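Local structure of nigerythrin (Desulfovibrio vulgaris subsp. vulgaris, 1YUZ) at residues E73-H76 and I77-Y81. The protein shows NADH peroxidase activity in vitro, probably reducing peroxide at its diiron centre, and also carries a rubredoxin-like iron site in each subunit of its homodimer. Numbering follows the deposited sequence.
Sequences ELIH and IGLEY. With FE (Fe (III) ion), chain F; FE2 (Fe (II) ion), chain G.
Glu73 and Ile77, one helical turn apart, meet where Ile77 N donates to Glu73 O at 2.9 Å, and the same i to i+4 bonding links Gly78 to Leu74, Leu79 to Ile75 and Glu80 to His76. Side chains lean back over these carbonyls: CG1 of Ile77, set beside its own backbone N (chi1 -69°), comes within 3.3 Å of Glu73 O, and CG of Glu80 lies equally near His76 O. Apolar contact is slight, with Ile75 CG2 4.4 Å from Leu79 CD1.

The side chain of Glu73 serves the metals. A bend at chi2 (-49°) turns its carboxylate across the diiron centre, OE1 on the ferric ion at 2.2 Å and OE2 on the ferrous ion at 2.0 Å; a water and Glu149 also bridge the ions. The ferric ion lies in the plane of the His76 ring at its edge, 4.0 Å from ND1, too far for a ligand. Instead ND1 is hydrogen-bonded to Glu40 OE2 and more weakly, at 131°, to Glu73 OE1, tying two iron ligands together in a second shell.

Helix 60-87 thus supplies one glutamate bridging the irons inside the ferritin-like four-helix bundle, while Glu80 OE2 is hydrogen-bonded to Tyr123 OH of helix 104-132 and its side chain packs against helices 29-56 and 136-161.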
loop_
_atom_site.group_PDB
_atom_site.type_symbol
_atom_site.label_atom_id
_atom_site.label_comp_id
_atom_site.label_asym_id
_atom_site.label_seq_id
_atom_site.Cartn_x
_atom_site.Cartn_y
_atom_site.Cartn_z
ATOM N N GLU B 73 0.849 13.411 -10.769
ATOM C CA GLU B 73 2.132 13.951 -10.353
ATOM C C GLU B 73 2.420 15.259 -11.090
ATOM O O GLU B 73 3.055 16.161 -10.542
ATOM C CB GLU B 73 3.259 12.945 -10.604
ATOM C CG GLU B 73 3.046 11.546 -10.017
ATOM C CD GLU B 73 2.613 11.536 -8.559
ATOM O OE1 GLU B 73 3.003 12.441 -7.788
ATOM O OE2 GLU B 73 1.893 10.591 -8.172
ATOM N N LEU B 74 1.943 15.368 -12.326
ATOM C CA LEU B 74 2.152 16.582 -13.106
ATOM C C LEU B 74 1.377 17.735 -12.468
ATOM O O LEU B 74 1.810 18.886 -12.513
ATOM C CB LEU B 74 1.705 16.366 -14.552
ATOM C CG LEU B 74 2.107 17.469 -15.534
ATOM C CD1 LEU B 74 3.621 17.668 -15.499
ATOM C CD2 LEU B 74 1.645 17.094 -16.932
ATOM N N ILE B 75 0.227 17.420 -11.878
ATOM C CA ILE B 75 -0.585 18.421 -11.198
ATOM C C ILE B 75 0.197 18.881 -9.968
ATOM O O ILE B 75 0.237 20.069 -9.663
ATOM C CB ILE B 75 -1.959 17.836 -10.776
ATOM C CG1 ILE B 75 -2.823 17.631 -12.023
ATOM C CG2 ILE B 75 -2.654 18.767 -9.777
ATOM C CD1 ILE B 75 -4.141 16.949 -11.756
ATOM N N HIS B 76 0.830 17.941 -9.270
ATOM C CA HIS B 76 1.625 18.279 -8.094
ATOM C C HIS B 76 2.763 19.209 -8.498
ATOM O O HIS B 76 3.022 20.212 -7.836
ATOM C CB HIS B 76 2.186 17.009 -7.454
ATOM C CG HIS B 76 1.132 16.119 -6.873
ATOM N ND1 HIS B 76 1.386 14.828 -6.465
ATOM C CD2 HIS B 76 -0.184 16.335 -6.639
ATOM C CE1 HIS B 76 0.271 14.286 -6.009
ATOM N NE2 HIS B 76 -0.697 15.180 -6.104
ATOM N N ILE B 77 3.445 18.872 -9.585
ATOM C CA ILE B 77 4.539 19.704 -10.065
ATOM C C ILE B 77 4.031 21.113 -10.351
ATOM O O ILE B 77 4.679 22.097 -9.993
ATOM C CB ILE B 77 5.161 19.113 -11.341
ATOM C CG1 ILE B 77 5.906 17.823 -10.989
ATOM C CG2 ILE B 77 6.094 20.130 -11.991
ATOM C CD1 ILE B 77 6.339 17.019 -12.184
ATOM N N GLY B 78 2.869 21.206 -10.991
ATOM C CA GLY B 78 2.300 22.506 -11.304
ATOM C C GLY B 78 2.051 23.336 -10.059
ATOM O O GLY B 78 2.357 24.528 -10.032
ATOM N N LEU B 79 1.495 22.712 -9.026
ATOM C CA LEU B 79 1.211 23.415 -7.781
ATOM C C LEU B 79 2.491 23.892 -7.111
ATOM O O LEU B 79 2.565 25.017 -6.621
ATOM C CB LEU B 79 0.450 22.503 -6.818
ATOM C CG LEU B 79 -0.960 22.075 -7.234
ATOM C CD1 LEU B 79 -1.496 21.072 -6.229
ATOM C CD2 LEU B 79 -1.869 23.294 -7.322
ATOM N N GLU B 80 3.498 23.027 -7.088
ATOM C CA GLU B 80 4.774 23.349 -6.467
ATOM C C GLU B 80 5.548 24.382 -7.278
ATOM O O GLU B 80 6.113 25.325 -6.720
ATOM C CB GLU B 80 5.582 22.060 -6.281
ATOM C CG GLU B 80 4.899 21.128 -5.276
ATOM C CD GLU B 80 5.288 19.661 -5.389
ATOM O OE1 GLU B 80 6.041 19.282 -6.309
ATOM O OE2 GLU B 80 4.819 18.880 -4.536
ATOM N N TYR B 81 5.550 24.217 -8.596
ATOM C CA TYR B 81 6.246 25.144 -9.480
ATOM C C TYR B 81 5.697 26.565 -9.349
ATOM O O TYR B 81 6.462 27.533 -9.335
ATOM C CB TYR B 81 6.122 24.673 -10.930
ATOM C CG TYR B 81 6.653 25.660 -11.942
ATOM C CD1 TYR B 81 7.998 26.022 -11.951
ATOM C CD2 TYR B 81 5.809 26.232 -12.891
ATOM C CE1 TYR B 81 8.493 26.931 -12.884
ATOM C CE2 TYR B 81 6.292 27.144 -13.828
ATOM C CZ TYR B 81 7.634 27.487 -13.817
ATOM O OH TYR B 81 8.117 28.388 -14.740
HETATM FE FE FE F . 4.264 12.107 -6.035
HETATM FE FE FE2 G . 1.631 9.867 -6.307
HETATM O O HOH W 1 3.866 10.192 -6.203
#